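4-alpha-glucanotransferase (Aquifex aeolicus, PDB 1TZ7) is an amylomaltase, or disproportionating enzyme, of the 4-alpha-glucanotransferase family, built around a (beta/alpha)8 barrel. Local coordinates at residues V376-F381 / H404-I409; L461-E466 / I483-T488; V224-M229 / F302-H307. All blocks are in the same frame, centred on the assembly; numbering follows the deposited sequence.

Interaction 1 of 3, residues V376-F381 / H404-I409; sequences VIEFAF and HDLPPI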
ATOM      1  N   VAL A 376       8.418 -14.836  -4.367  1.00 25.40           N
ATOM      2  CA  VAL A 376       7.158 -15.397  -3.899  1.00 27.02           C
ATOM      3  C   VAL A 376       7.157 -16.888  -4.179  1.00 25.05           C
ATOM      4  O   VAL A 376       7.263 -17.307  -5.322  1.00 21.84           O
ATOM      5  CB  VAL A 376       5.939 -14.729  -4.613  1.00 27.97           C
ATOM      6  CG1 VAL A 376       4.625 -15.186  -3.984  1.00 34.03           C
ATOM      7  CG2 VAL A 376       6.050 -13.209  -4.551  1.00 33.10           C
ATOM      8  N   ILE A 377       7.046 -17.692  -3.130  1.00 24.93           N
ATOM      9  CA  ILE A 377       7.196 -19.143  -3.274  1.00 25.65           C
ATOM     10  C   ILE A 377       6.044 -19.757  -4.073  1.00 23.06           C
ATOM     11  O   ILE A 377       6.175 -20.852  -4.623  1.00 23.66           O
ATOM     12  CB  ILE A 377       7.323 -19.821  -1.895  1.00 26.77           C
ATOM     13  CG1 ILE A 377       7.905 -21.227  -2.053  1.00 28.62           C
ATOM     14  CG2 ILE A 377       5.971 -19.874  -1.190  1.00 28.01           C
ATOM     15  CD1 ILE A 377       8.552 -21.752  -0.821  1.00 34.21           C
ATOM     16  N   GLU A 378       4.923 -19.044  -4.145  1.00 24.73           N
ATOM     17  CA  GLU A 378       3.789 -19.466  -4.979  1.00 28.94           C
ATOM     18  C   GLU A 378       4.157 -19.528  -6.481  1.00 25.16           C
ATOM     19  O   GLU A 378       3.529 -20.253  -7.249  1.00 30.02           O
ATOM     20  CB  GLU A 378       2.605 -18.516  -4.774  1.00 33.12           C
ATOM     21  CG  GLU A 378       1.287 -19.070  -5.261  1.00 44.17           C
ATOM     22  CD  GLU A 378       0.113 -18.212  -4.864  1.00 34.15           C
ATOM     23  OE1 GLU A 378      -0.544 -17.652  -5.765  1.00 38.09           O
ATOM     24  OE2 GLU A 378      -0.160 -18.098  -3.648  1.00 27.20           O
ATOM     25  N   PHE A 379       5.174 -18.759  -6.878  1.00 26.40           N
ATOM     26  CA  PHE A 379       5.646 -18.735  -8.277  1.00 26.73           C
ATOM     27  C   PHE A 379       6.763 -19.767  -8.541  1.00 30.10           C
ATOM     28  O   PHE A 379       7.337 -19.794  -9.625  1.00 31.02           O
ATOM     29  CB  PHE A 379       6.184 -17.337  -8.638  1.00 31.22           C
ATOM     30  CG  PHE A 379       5.126 -16.245  -8.659  1.00 32.95           C
ATOM     31  CD1 PHE A 379       5.502 -14.908  -8.567  1.00 35.72           C
ATOM     32  CD2 PHE A 379       3.771 -16.551  -8.781  1.00 35.26           C
ATOM     33  CE1 PHE A 379       4.549 -13.898  -8.591  1.00 45.91           C
ATOM     34  CE2 PHE A 379       2.818 -15.540  -8.805  1.00 37.69           C
ATOM     35  CZ  PHE A 379       3.212 -14.213  -8.710  1.00 43.91           C
ATOM     36  N   ALA A 380       7.066 -20.608  -7.553  1.00 29.26           N
ATOM     37  CA  ALA A 380       8.328 -21.374  -7.560  1.00 28.72           C
ATOM     38  C   ALA A 380       8.237 -22.699  -8.331  1.00 24.83           C
ATOM     39  O   ALA A 380       9.261 -23.297  -8.668  1.00 24.43           O
ATOM     40  CB  ALA A 380       8.797 -21.630  -6.136  1.00 29.91           C
ATOM     41  N   PHE A 381       7.021 -23.155  -8.609  1.00 30.79           N
ATOM     42  CA  PHE A 381       6.813 -24.542  -9.047  1.00 29.21           C
ATOM     43  C   PHE A 381       6.174 -24.646 -10.442  1.00 29.22           C
ATOM     44  O   PHE A 381       5.617 -25.688 -10.804  1.00 27.74           O
ATOM     45  CB  PHE A 381       5.986 -25.289  -8.008  1.00 27.96           C
ATOM     46  CG  PHE A 381       6.556 -25.208  -6.635  1.00 22.04           C
ATOM     47  CD1 PHE A 381       6.031 -24.326  -5.697  1.00 30.87           C
ATOM     48  CD2 PHE A 381       7.647 -25.985  -6.281  1.00 32.07           C
ATOM     49  CE1 PHE A 381       6.575 -24.238  -4.430  1.00 37.46           C
ATOM     50  CE2 PHE A 381       8.192 -25.901  -5.013  1.00 26.91           C
ATOM     51  CZ  PHE A 381       7.657 -25.027  -4.088  1.00 22.67           C
ATOM     52  N   HIS A 404      -0.979  -9.939  -1.653  1.00 25.93           N
ATOM     53  CA  HIS A 404      -2.351  -9.508  -1.717  1.00 30.48           C
ATOM     54  C   HIS A 404      -2.940  -9.548  -3.148  1.00 25.42           C
ATOM     55  O   HIS A 404      -4.150  -9.493  -3.319  1.00 28.27           O
ATOM     56  CB  HIS A 404      -2.458  -8.120  -1.155  1.00 34.32           C
ATOM     57  CG  HIS A 404      -1.729  -7.078  -1.948  1.00 41.39           C
ATOM     58  ND1 HIS A 404      -0.392  -7.127  -2.244  1.00 42.44           N
ATOM     59  CD2 HIS A 404      -2.175  -5.960  -2.487  1.00 42.00           C
ATOM     60  CE1 HIS A 404      -0.071  -6.052  -2.951  1.00 39.70           C
ATOM     61  NE2 HIS A 404      -1.132  -5.339  -3.104  1.00 50.38           N
ATOM     62  N   ASP A 405      -2.075  -9.641  -4.155  1.00 30.71           N
ATOM     63  CA  ASP A 405      -2.526  -9.772  -5.556  1.00 27.97           C
ATOM     64  C   ASP A 405      -2.759 -11.241  -5.943  1.00 31.99           C
ATOM     65  O   ASP A 405      -3.155 -11.534  -7.059  1.00 29.53           O
ATOM     66  CB  ASP A 405      -1.498  -9.156  -6.504  1.00 36.48           C
ATOM     67  CG  ASP A 405      -1.471  -7.652  -6.430  1.00 33.18           C
ATOM     68  OD1 ASP A 405      -2.561  -7.035  -6.376  1.00 33.78           O
ATOM     69  OD2 ASP A 405      -0.410  -6.999  -6.424  1.00 52.36           O
ATOM     70  N   LEU A 406      -2.504 -12.145  -5.009  1.00 30.12           N
ATOM     71  CA  LEU A 406      -2.495 -13.572  -5.295  1.00 28.09           C
ATOM     72  C   LEU A 406      -3.503 -14.272  -4.420  1.00 29.82           C
ATOM     73  O   LEU A 406      -3.867 -13.768  -3.360  1.00 33.15           O
ATOM     74  CB  LEU A 406      -1.107 -14.150  -5.015  1.00 35.85           C
ATOM     75  CG  LEU A 406      -0.090 -14.185  -6.163  1.00 50.02           C
ATOM     76  CD1 LEU A 406      -0.240 -12.998  -7.096  1.00 58.83           C
ATOM     77  CD2 LEU A 406       1.317 -14.241  -5.596  1.00 30.88           C
ATOM     78  N   PRO A 407      -3.943 -15.449  -4.840  1.00 30.46           N
ATOM     79  CA  PRO A 407      -4.681 -16.331  -3.942  1.00 29.66           C
ATOM     80  C   PRO A 407      -3.771 -16.770  -2.807  1.00 33.16           C
ATOM     81  O   PRO A 407      -2.573 -16.934  -3.031  1.00 31.09           O
ATOM     82  CB  PRO A 407      -5.076 -17.524  -4.841  1.00 31.15           C
ATOM     83  CG  PRO A 407      -4.237 -17.420  -6.069  1.00 40.24           C
ATOM     84  CD  PRO A 407      -3.748 -16.031  -6.178  1.00 36.91           C
ATOM     85  N   PRO A 408      -4.307 -16.932  -1.604  1.00 31.28           N
ATOM     86  CA  PRO A 408      -3.542 -17.543  -0.520  1.00 29.05           C
ATOM     87  C   PRO A 408      -3.078 -18.933  -0.921  1.00 27.46           C
ATOM     88  O   PRO A 408      -3.727 -19.579  -1.748  1.00 27.60           O
ATOM     89  CB  PRO A 408      -4.552 -17.607   0.639  1.00 33.62           C
ATOM     90  CG  PRO A 408      -5.561 -16.556   0.319  1.00 35.27           C
ATOM     91  CD  PRO A 408      -5.664 -16.545  -1.177  1.00 38.24           C
ATOM     92  N   ILE A 409      -1.965 -19.379  -0.351  1.00 27.60           N
ATOM     93  CA  ILE A 409      -1.325 -20.637  -0.752  1.00 27.13           C
ATOM     94  C   ILE A 409      -2.310 -21.812  -0.847  1.00 27.34           C
ATOM     95  O   ILE A 409      -2.224 -22.624  -1.767  1.00 26.70           O
ATOM     96  CB  ILE A 409      -0.177 -20.981   0.238  1.00 21.14           C
ATOM     97  CG1 ILE A 409       1.039 -20.084  -0.024  1.00 28.43           C
ATOM     98  CG2 ILE A 409       0.217 -22.472   0.132  1.00 23.59           C
ATOM     99  CD1 ILE A 409       1.632 -20.226  -1.437  1.00 46.15           C
TER

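Interaction 2 of 3, residues L461-E466 / I483-T488; sequences LNLGNE and IKEDYT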
ATOM      1  N   LEU A 461      -3.276 -18.452   8.622  1.00 24.80           N
ATOM      2  CA  LEU A 461      -4.582 -18.930   9.076  1.00 25.80           C
ATOM      3  C   LEU A 461      -5.092 -20.089   8.217  1.00 24.37           C
ATOM      4  O   LEU A 461      -6.188 -20.613   8.452  1.00 23.40           O
ATOM      5  CB  LEU A 461      -5.596 -17.778   9.055  1.00 22.92           C
ATOM      6  CG  LEU A 461      -5.264 -16.599   9.989  1.00 27.63           C
ATOM      7  CD1 LEU A 461      -6.250 -15.459   9.801  1.00 31.15           C
ATOM      8  CD2 LEU A 461      -5.245 -17.051  11.440  1.00 35.44           C
ATOM      9  N   ASN A 462      -4.300 -20.484   7.222  1.00 26.58           N
ATOM     10  CA  ASN A 462      -4.634 -21.636   6.370  1.00 29.14           C
ATOM     11  C   ASN A 462      -5.982 -21.450   5.640  1.00 27.57           C
ATOM     12  O   ASN A 462      -6.839 -22.342   5.646  1.00 26.44           O
ATOM     13  CB  ASN A 462      -4.648 -22.934   7.207  1.00 26.63           C
ATOM     14  CG  ASN A 462      -4.239 -24.160   6.398  1.00 28.60           C
ATOM     15  OD1 ASN A 462      -3.726 -24.045   5.284  1.00 24.21           O
ATOM     16  ND2 ASN A 462      -4.466 -25.339   6.961  1.00 22.65           N
ATOM     17  N   LEU A 463      -6.149 -20.288   5.006  1.00 27.13           N
ATOM     18  CA  LEU A 463      -7.403 -19.939   4.331  1.00 31.67           C
ATOM     19  C   LEU A 463      -7.268 -20.095   2.822  1.00 28.41           C
ATOM     20  O   LEU A 463      -6.165 -20.026   2.279  1.00 31.35           O
ATOM     21  CB  LEU A 463      -7.800 -18.499   4.668  1.00 28.63           C
ATOM     22  CG  LEU A 463      -8.061 -18.207   6.148  1.00 29.30           C
ATOM     23  CD1 LEU A 463      -8.305 -16.722   6.353  1.00 28.75           C
ATOM     24  CD2 LEU A 463      -9.250 -19.031   6.671  1.00 33.95           C
ATOM     25  N   GLY A 464      -8.399 -20.295   2.150  1.00 29.91           N
ATOM     26  CA  GLY A 464      -8.407 -20.604   0.724  1.00 33.53           C
ATOM     27  C   GLY A 464      -8.704 -19.392  -0.153  1.00 32.07           C
ATOM     28  O   GLY A 464      -8.445 -18.252   0.234  1.00 28.49           O
ATOM     29  N   ASN A 465      -9.250 -19.654  -1.337  1.00 27.60           N
ATOM     30  CA  ASN A 465      -9.500 -18.614  -2.342  1.00 32.40           C
ATOM     31  C   ASN A 465     -10.508 -17.562  -1.875  1.00 30.50           C
ATOM     32  O   ASN A 465     -10.509 -16.436  -2.367  1.00 28.40           O
ATOM     33  CB  ASN A 465     -10.006 -19.253  -3.644  1.00 32.52           C
ATOM     34  CG  ASN A 465      -8.930 -20.040  -4.364  1.00 30.47           C
ATOM     35  OD1 ASN A 465      -9.082 -21.239  -4.618  1.00 32.44           O
ATOM     36  ND2 ASN A 465      -7.838 -19.374  -4.698  1.00 26.26           N
ATOM     37  N   GLU A 466     -11.370 -17.942  -0.933  1.00 27.09           N
ATOM     38  CA  GLU A 466     -12.381 -17.029  -0.399  1.00 28.36           C
ATOM     39  C   GLU A 466     -11.748 -15.834   0.346  1.00 30.73           C
ATOM     40  O   GLU A 466     -12.370 -14.783   0.478  1.00 28.08           O
ATOM     41  CB  GLU A 466     -13.357 -17.790   0.531  1.00 33.60           C
ATOM     42  CG  GLU A 466     -12.876 -17.957   1.982  1.00 35.02           C
ATOM     43  CD  GLU A 466     -11.896 -19.113   2.164  1.00 49.51           C
ATOM     44  OE1 GLU A 466     -11.510 -19.388   3.320  1.00 52.84           O
ATOM     45  OE2 GLU A 466     -11.515 -19.744   1.158  1.00 29.30           O
ATOM     46  N   ILE A 483      -9.821 -10.622   8.994  1.00 24.54           N
ATOM     47  CA  ILE A 483      -9.737 -11.654  10.017  1.00 23.74           C
ATOM     48  C   ILE A 483     -11.077 -11.787  10.720  1.00 20.98           C
ATOM     49  O   ILE A 483     -11.657 -10.788  11.151  1.00 23.79           O
ATOM     50  CB  ILE A 483      -8.629 -11.290  11.051  1.00 25.08           C
ATOM     51  CG1 ILE A 483      -7.253 -11.288  10.380  1.00 28.70           C
ATOM     52  CG2 ILE A 483      -8.645 -12.264  12.218  1.00 29.30           C
ATOM     53  CD1 ILE A 483      -6.192 -10.488  11.151  1.00 32.71           C
ATOM     54  N   LYS A 484     -11.567 -13.029  10.831  1.00 25.94           N
ATOM     55  CA  LYS A 484     -12.835 -13.315  11.514  1.00 36.88           C
ATOM     56  C   LYS A 484     -12.634 -14.249  12.726  1.00 41.94           C
ATOM     57  O   LYS A 484     -13.571 -14.499  13.485  1.00 49.01           O
ATOM     58  CB  LYS A 484     -13.830 -13.966  10.540  1.00 36.54           C
ATOM     59  CG  LYS A 484     -14.217 -13.091   9.357  1.00 43.17           C
ATOM     60  CD  LYS A 484     -14.974 -13.898   8.292  1.00 49.95           C
ATOM     61  CE  LYS A 484     -14.771 -13.320   6.896  1.00 64.88           C
ATOM     62  NZ  LYS A 484     -13.387 -13.549   6.385  1.00 50.66           N
ATOM     63  N   GLU A 485     -11.414 -14.760  12.893  1.00 37.04           N
ATOM     64  CA  GLU A 485     -11.131 -15.780  13.909  1.00 36.57           C
ATOM     65  C   GLU A 485     -10.080 -15.275  14.901  1.00 34.68           C
ATOM     66  O   GLU A 485      -9.443 -14.252  14.670  1.00 26.18           O
ATOM     67  CB  GLU A 485     -10.640 -17.076  13.238  1.00 33.95           C
ATOM     68  CG  GLU A 485      -9.245 -16.966  12.609  1.00 36.33           C
ATOM     69  CD  GLU A 485      -8.931 -18.115  11.659  1.00 53.04           C
ATOM     70  OE1 GLU A 485      -8.254 -19.077  12.087  1.00 41.44           O
ATOM     71  OE2 GLU A 485      -9.355 -18.054  10.487  1.00 55.54           O
ATOM     72  N   ASP A 486      -9.908 -16.005  16.003  1.00 31.66           N
ATOM     73  CA  ASP A 486      -8.855 -15.697  16.977  1.00 32.84           C
ATOM     74  C   ASP A 486      -7.500 -16.190  16.466  1.00 28.78           C
ATOM     75  O   ASP A 486      -7.139 -17.351  16.653  1.00 33.62           O
ATOM     76  CB  ASP A 486      -9.171 -16.339  18.338  1.00 28.35           C
ATOM     77  CG  ASP A 486      -8.142 -15.968  19.422  1.00 34.39           C
ATOM     78  OD1 ASP A 486      -7.243 -15.141  19.149  1.00 27.56           O
ATOM     79  OD2 ASP A 486      -8.162 -16.458  20.564  1.00 33.26           O
ATOM     80  N   TYR A 487      -6.759 -15.293  15.823  1.00 29.61           N
ATOM     81  CA  TYR A 487      -5.491 -15.645  15.184  1.00 31.44           C
ATOM     82  C   TYR A 487      -4.361 -15.888  16.196  1.00 27.91           C
ATOM     83  O   TYR A 487      -3.310 -16.407  15.831  1.00 29.79           O
ATOM     84  CB  TYR A 487      -5.066 -14.543  14.200  1.00 30.38           C
ATOM     85  CG  TYR A 487      -4.870 -13.190  14.843  1.00 29.36           C
ATOM     86  CD1 TYR A 487      -5.917 -12.283  14.926  1.00 26.66           C
ATOM     87  CD2 TYR A 487      -3.638 -12.819  15.371  1.00 26.50           C
ATOM     88  CE1 TYR A 487      -5.749 -11.041  15.515  1.00 35.06           C
ATOM     89  CE2 TYR A 487      -3.457 -11.576  15.965  1.00 27.87           C
ATOM     90  CZ  TYR A 487      -4.523 -10.691  16.032  1.00 27.82           C
ATOM     91  OH  TYR A 487      -4.362  -9.453  16.617  1.00 26.31           O
ATOM     92  N   THR A 488      -4.578 -15.510  17.460  1.00 28.38           N
ATOM     93  CA  THR A 488      -3.524 -15.643  18.490  1.00 27.91           C
ATOM     94  C   THR A 488      -3.355 -17.093  18.961  1.00 30.67           C
ATOM     95  O   THR A 488      -2.383 -17.417  19.643  1.00 35.01           O
ATOM     96  CB  THR A 488      -3.811 -14.723  19.715  1.00 25.65           C
ATOM     97  OG1 THR A 488      -5.006 -15.142  20.382  1.00 23.57           O
ATOM     98  CG2 THR A 488      -4.099 -13.289  19.283  1.00 27.51           C
TER

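Interaction 3 of 3, residues V224-M229 / F302-H307; sequences VGDLPM and FLRLDH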
ATOM      1  N   VAL A 224       6.738  -2.038   6.998  1.00 27.95           N
ATOM      2  CA  VAL A 224       6.908  -1.924   5.571  1.00 29.79           C
ATOM      3  C   VAL A 224       5.650  -1.315   4.955  1.00 33.69           C
ATOM      4  O   VAL A 224       4.588  -1.922   4.965  1.00 28.53           O
ATOM      5  CB  VAL A 224       7.180  -3.306   4.930  1.00 29.55           C
ATOM      6  CG1 VAL A 224       7.415  -3.170   3.435  1.00 32.61           C
ATOM      7  CG2 VAL A 224       8.370  -3.984   5.608  1.00 33.31           C
ATOM      8  N   GLY A 225       5.785  -0.108   4.436  1.00 30.15           N
ATOM      9  CA  GLY A 225       4.713   0.546   3.736  1.00 29.35           C
ATOM     10  C   GLY A 225       4.868   0.415   2.246  1.00 34.30           C
ATOM     11  O   GLY A 225       5.846  -0.137   1.760  1.00 33.21           O
ATOM     12  N   ASP A 226       3.896   0.932   1.520  1.00 40.04           N
ATOM     13  CA  ASP A 226       3.739   0.622   0.115  1.00 37.43           C
ATOM     14  C   ASP A 226       3.506   1.906  -0.671  1.00 34.96           C
ATOM     15  O   ASP A 226       2.564   2.650  -0.394  1.00 38.71           O
ATOM     16  CB  ASP A 226       2.558  -0.329  -0.075  1.00 39.26           C
ATOM     17  CG  ASP A 226       2.578  -1.025  -1.421  1.00 44.45           C
ATOM     18  OD1 ASP A 226       2.036  -2.154  -1.514  1.00 43.59           O
ATOM     19  OD2 ASP A 226       3.105  -0.526  -2.443  1.00 50.00           O
ATOM     20  N   LEU A 227       4.376   2.163  -1.642  1.00 35.44           N
ATOM     21  CA  LEU A 227       4.292   3.373  -2.469  1.00 40.05           C
ATOM     22  C   LEU A 227       3.870   3.010  -3.876  1.00 37.52           C
ATOM     23  O   LEU A 227       4.657   2.449  -4.635  1.00 37.58           O
ATOM     24  CB  LEU A 227       5.652   4.078  -2.520  1.00 38.82           C
ATOM     25  CG  LEU A 227       5.852   5.220  -1.534  1.00 51.85           C
ATOM     26  CD1 LEU A 227       6.021   4.676  -0.132  1.00 53.94           C
ATOM     27  CD2 LEU A 227       7.055   6.069  -1.937  1.00 47.95           C
ATOM     28  N   PRO A 228       2.630   3.328  -4.237  1.00 37.17           N
ATOM     29  CA  PRO A 228       2.174   3.150  -5.612  1.00 31.04           C
ATOM     30  C   PRO A 228       3.027   3.954  -6.579  1.00 27.42           C
ATOM     31  O   PRO A 228       3.456   5.046  -6.239  1.00 30.73           O
ATOM     32  CB  PRO A 228       0.735   3.690  -5.578  1.00 38.74           C
ATOM     33  CG  PRO A 228       0.342   3.644  -4.152  1.00 31.40           C
ATOM     34  CD  PRO A 228       1.576   3.880  -3.372  1.00 35.23           C
ATOM     35  N   MET A 229       3.272   3.413  -7.767  1.00 27.23           N
ATOM     36  CA  MET A 229       4.077   4.105  -8.767  1.00 26.93           C
ATOM     37  C   MET A 229       3.427   5.435  -9.122  1.00 30.68           C
ATOM     38  O   MET A 229       4.094   6.464  -9.187  1.00 29.62           O
ATOM     39  CB  MET A 229       4.219   3.246 -10.017  1.00 27.94           C
ATOM     40  CG  MET A 229       4.841   3.970 -11.230  1.00 33.81           C
ATOM     41  SD  MET A 229       6.500   4.642 -10.915  1.00 38.99           S
ATOM     42  CE  MET A 229       7.465   3.147 -10.852  1.00 40.29           C
ATOM     43  N   PHE A 302      10.357   0.916   5.957  1.00 30.70           N
ATOM     44  CA  PHE A 302      10.683   0.523   4.598  1.00 25.95           C
ATOM     45  C   PHE A 302       9.582   0.920   3.620  1.00 28.16           C
ATOM     46  O   PHE A 302       8.392   0.921   3.959  1.00 29.82           O
ATOM     47  CB  PHE A 302      10.935  -0.986   4.530  1.00 27.76           C
ATOM     48  CG  PHE A 302      12.157  -1.436   5.311  1.00 26.74           C
ATOM     49  CD1 PHE A 302      13.421  -1.387   4.737  1.00 32.16           C
ATOM     50  CD2 PHE A 302      12.034  -1.901   6.610  1.00 30.84           C
ATOM     51  CE1 PHE A 302      14.548  -1.798   5.451  1.00 29.65           C
ATOM     52  CE2 PHE A 302      13.156  -2.312   7.330  1.00 28.50           C
ATOM     53  CZ  PHE A 302      14.414  -2.259   6.742  1.00 34.87           C
ATOM     54  N   LEU A 303       9.987   1.256   2.407  1.00 30.06           N
ATOM     55  CA  LEU A 303       9.066   1.652   1.368  1.00 28.46           C
ATOM     56  C   LEU A 303       9.143   0.676   0.221  1.00 31.90           C
ATOM     57  O   LEU A 303      10.139   0.626  -0.499  1.00 33.99           O
ATOM     58  CB  LEU A 303       9.403   3.060   0.871  1.00 30.01           C
ATOM     59  CG  LEU A 303       9.579   4.116   1.955  1.00 38.52           C
ATOM     60  CD1 LEU A 303       9.952   5.455   1.336  1.00 40.02           C
ATOM     61  CD2 LEU A 303       8.318   4.241   2.792  1.00 38.55           C
ATOM     62  N   ARG A 304       8.090  -0.112   0.054  1.00 31.66           N
ATOM     63  CA  ARG A 304       7.987  -1.024  -1.069  1.00 33.23           C
ATOM     64  C   ARG A 304       7.601  -0.256  -2.318  1.00 31.68           C
ATOM     65  O   ARG A 304       6.561   0.399  -2.356  1.00 35.90           O
ATOM     66  CB  ARG A 304       6.951  -2.112  -0.780  1.00 38.14           C
ATOM     67  CG  ARG A 304       7.135  -3.370  -1.611  1.00 50.43           C
ATOM     68  CD  ARG A 304       5.939  -4.301  -1.593  1.00 76.47           C
ATOM     69  NE  ARG A 304       5.031  -4.043  -2.706  1.00 66.40           N
ATOM     70  CZ  ARG A 304       4.036  -4.845  -3.064  1.00 84.91           C
ATOM     71  NH1 ARG A 304       3.262  -4.521  -4.095  1.00 73.11           N
ATOM     72  NH2 ARG A 304       3.806  -5.974  -2.394  1.00 96.09           N
ATOM     73  N   LEU A 305       8.448  -0.333  -3.339  1.00 29.57           N
ATOM     74  CA  LEU A 305       8.252   0.438  -4.551  1.00 31.32           C
ATOM     75  C   LEU A 305       7.441  -0.356  -5.564  1.00 34.37           C
ATOM     76  O   LEU A 305       7.975  -1.205  -6.300  1.00 30.26           O
ATOM     77  CB  LEU A 305       9.594   0.854  -5.140  1.00 30.62           C
ATOM     78  CG  LEU A 305      10.459   1.742  -4.221  1.00 34.31           C
ATOM     79  CD1 LEU A 305      11.812   1.986  -4.842  1.00 34.92           C
ATOM     80  CD2 LEU A 305       9.755   3.081  -3.921  1.00 39.29           C
ATOM     81  N   ASP A 306       6.145  -0.081  -5.585  1.00 30.27           N
ATOM     82  CA  ASP A 306       5.223  -0.700  -6.517  1.00 27.97           C
ATOM     83  C   ASP A 306       5.665  -0.475  -7.977  1.00 31.14           C
ATOM     84  O   ASP A 306       6.033   0.627  -8.358  1.00 32.92           O
ATOM     85  CB  ASP A 306       3.822  -0.126  -6.291  1.00 34.81           C
ATOM     86  CG  ASP A 306       2.823  -0.613  -7.298  1.00 41.73           C
ATOM     87  OD1 ASP A 306       2.505  -1.824  -7.288  1.00 43.76           O
ATOM     88  OD2 ASP A 306       2.285   0.150  -8.143  1.00 49.92           O
ATOM     89  N   HIS A 307       5.620  -1.542  -8.772  1.00 29.50           N
ATOM     90  CA  HIS A 307       6.014  -1.490 -10.180  1.00 23.74           C
ATOM     91  C   HIS A 307       7.422  -0.870 -10.348  1.00 27.13           C
ATOM     92  O   HIS A 307       7.616   0.068 -11.137  1.00 31.09           O
ATOM     93  CB  HIS A 307       4.979  -0.708 -11.007  1.00 26.08           C
ATOM     94  CG  HIS A 307       5.109  -0.925 -12.479  1.00 23.71           C
ATOM     95  ND1 HIS A 307       5.227  -2.182 -13.036  1.00 27.26           N
ATOM     96  CD2 HIS A 307       5.159  -0.050 -13.513  1.00 26.60           C
ATOM     97  CE1 HIS A 307       5.335  -2.073 -14.349  1.00 24.62           C
ATOM     98  NE2 HIS A 307       5.295  -0.790 -14.665  1.00 27.29           N
TER
HETATM   99  O   HOH W   1       6.844   2.880  -6.798  1.00 48.02           O

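Interaction 1 of 3, residues V376-F381 / H404-I409
Glu378 extends its side chain between Leu406 and Ile409, running lengthwise past each of them in the opposing direction. At a chi1 of -163° it holds CG trans to the backbone N, and the stretched chain beyond carries the carboxylate to the backbone of Pro407. Glu378 OE2 lies 2.7 Å from Pro407 O, while Glu378 OE1 is 3.5 Å from Leu406 CG and 3.6 Å from Pro407 CD. On the other flank, Ile409 lays its CD1 alongside the glutamate, 3.9 Å from Glu378 CB, and the same methyl group is 3.6 Å from Glu378 OE2. The two segments leave the C-terminal ends of adjacent parallel strands, 373-376 and 397-400, the sixth and seventh of the (beta/alpha)8 barrel. The first then bends into a short 3-10 turn around Glu378, and the second reaches Pro408, the N-cap of helix 409-414. Leu406 fills the apolar side of the contact with its CD2 methyl. It meets Val376 tip to tip, CD2 lying 3.8 Å from Val376 CG1, and it also approaches the ring of Phe379 at an oblique angle, 3.6 Å from CZ. Trp412 of helix 409-414 packs on both Glu378 and Pro407, and Val437 and Asn438 of helix 437-447 touch Ile409. The backbone N of Ile409 is hydrogen-bonded to Asp459 OD1.

Interaction 2 of 3, residues L461-E466 / I483-T488
Leu461 sets its CG opposite its carbonyl carbon (chi1 -62°) and, with chi2 near 180°, presents its methyl groups to segment 483-488; Glu485 answers with CG held between its backbone N and carbonyl carbon (chi1 70°) and an extended chain beyond. Leu461 lies at the C-terminal end of helix 457-460, where Asn462, with positive phi, completes a Schellman motif and turns the chain away. This helix follows the eighth strand of the barrel, and the contact joins its exit to the loop that leads into helix 491-500. The leucine and the glutamate pass each other lengthwise in opposite directions. CD2 of Leu461 touches both Glu485 OE1 and Tyr487 CB, at 3.7 Å from each, while its CD1 faces Ile483 CG1 more loosely, at 4.3 Å. The other carboxylate oxygen, OE2 of Glu485, lies 3.9 Å from Leu463 CD2. Contact across the segments is thus by carbon and carboxylate, without a hydrogen bond. The Tyr487 ring leads away from Leu461 and meets Phe52 of helix 44-56 edge-to-face. Just before it, Asp486 forms an Asx turn: its OD1 accepts from Thr488 N at 3.2 Å, above the carboxylate plane, and from Thr488 OG1 at 2.6 Å on the syn side.

Interaction 3 of 3, residues V224-M229 / F302-H307
Val224 begins the first segment beside Phe302, its CG2 lying 4.1 Å from Phe302 CB and obliquely placed to the aromatic ring. Gly225 then provides two rungs of a parallel ladder: its N donates to Phe302 O at 2.8 Å, and its O accepts from Arg304 N, also at 2.8 Å. Asp226 runs side by side with Arg304 on the same face of the sheet. Asp226 OD1 stands over one face of the Arg304 guanidinium, 3.7 Å from Arg304 NH1, with the carboxylate and guanidinium planes 53° apart. This is a long salt bridge in which no N-H points at the oxygen, and the hydrogen bond of OD1 goes to Tyr78 OH instead; Arg304 NE is buried with no partner in the model. Leu227 continues the ladder, its N bonding to Arg304 O at 2.9 Å. Its side chain turns to the opposite face, where CD1 meets Leu303 CD2 at 3.7 Å. Leu227 O accepts from Asp306 N at 3.1 Å and from a water that also donates to Asp306 O, bridging the strands where they end. Pro228 packs its CA against Asp306 CB. At Met229 the backbone N makes a weak bond, 3.4 Å, to Asp306 OD2. These are the third and fourth strands of the (beta/alpha)8 barrel: strand 60-62 lies beyond the first and strand 350-352 beyond the second, while helix 287-297 covers Leu227 and Leu303 through Arg292, Val293 and Asn296.

The three contacts belong to different sectors of one barrel: interaction 3 joins its third and fourth strands, interaction 1 the loops after the sixth and seventh, and interaction 2 follows the eighth. Interactions 1 and 3 have centres about 19 Å apart yet touch where His404 CE1 lies 3.8 Å from Arg304 NH1; Tyr78 bridges them too, its ring meeting that of His404 and its hydroxyl bonding Asp226. Interactions 1 and 2, with centres about 17 Å apart, pack directly, Pro408 CB lying 3.3 Å from Leu463 O. Interactions 2 and 3 remain about 15 Å apart at their nearest atoms. The meeting of His404 with Arg304 lies toward the C-terminal barrel end, where (beta/alpha)8 enzymes carry their active sites.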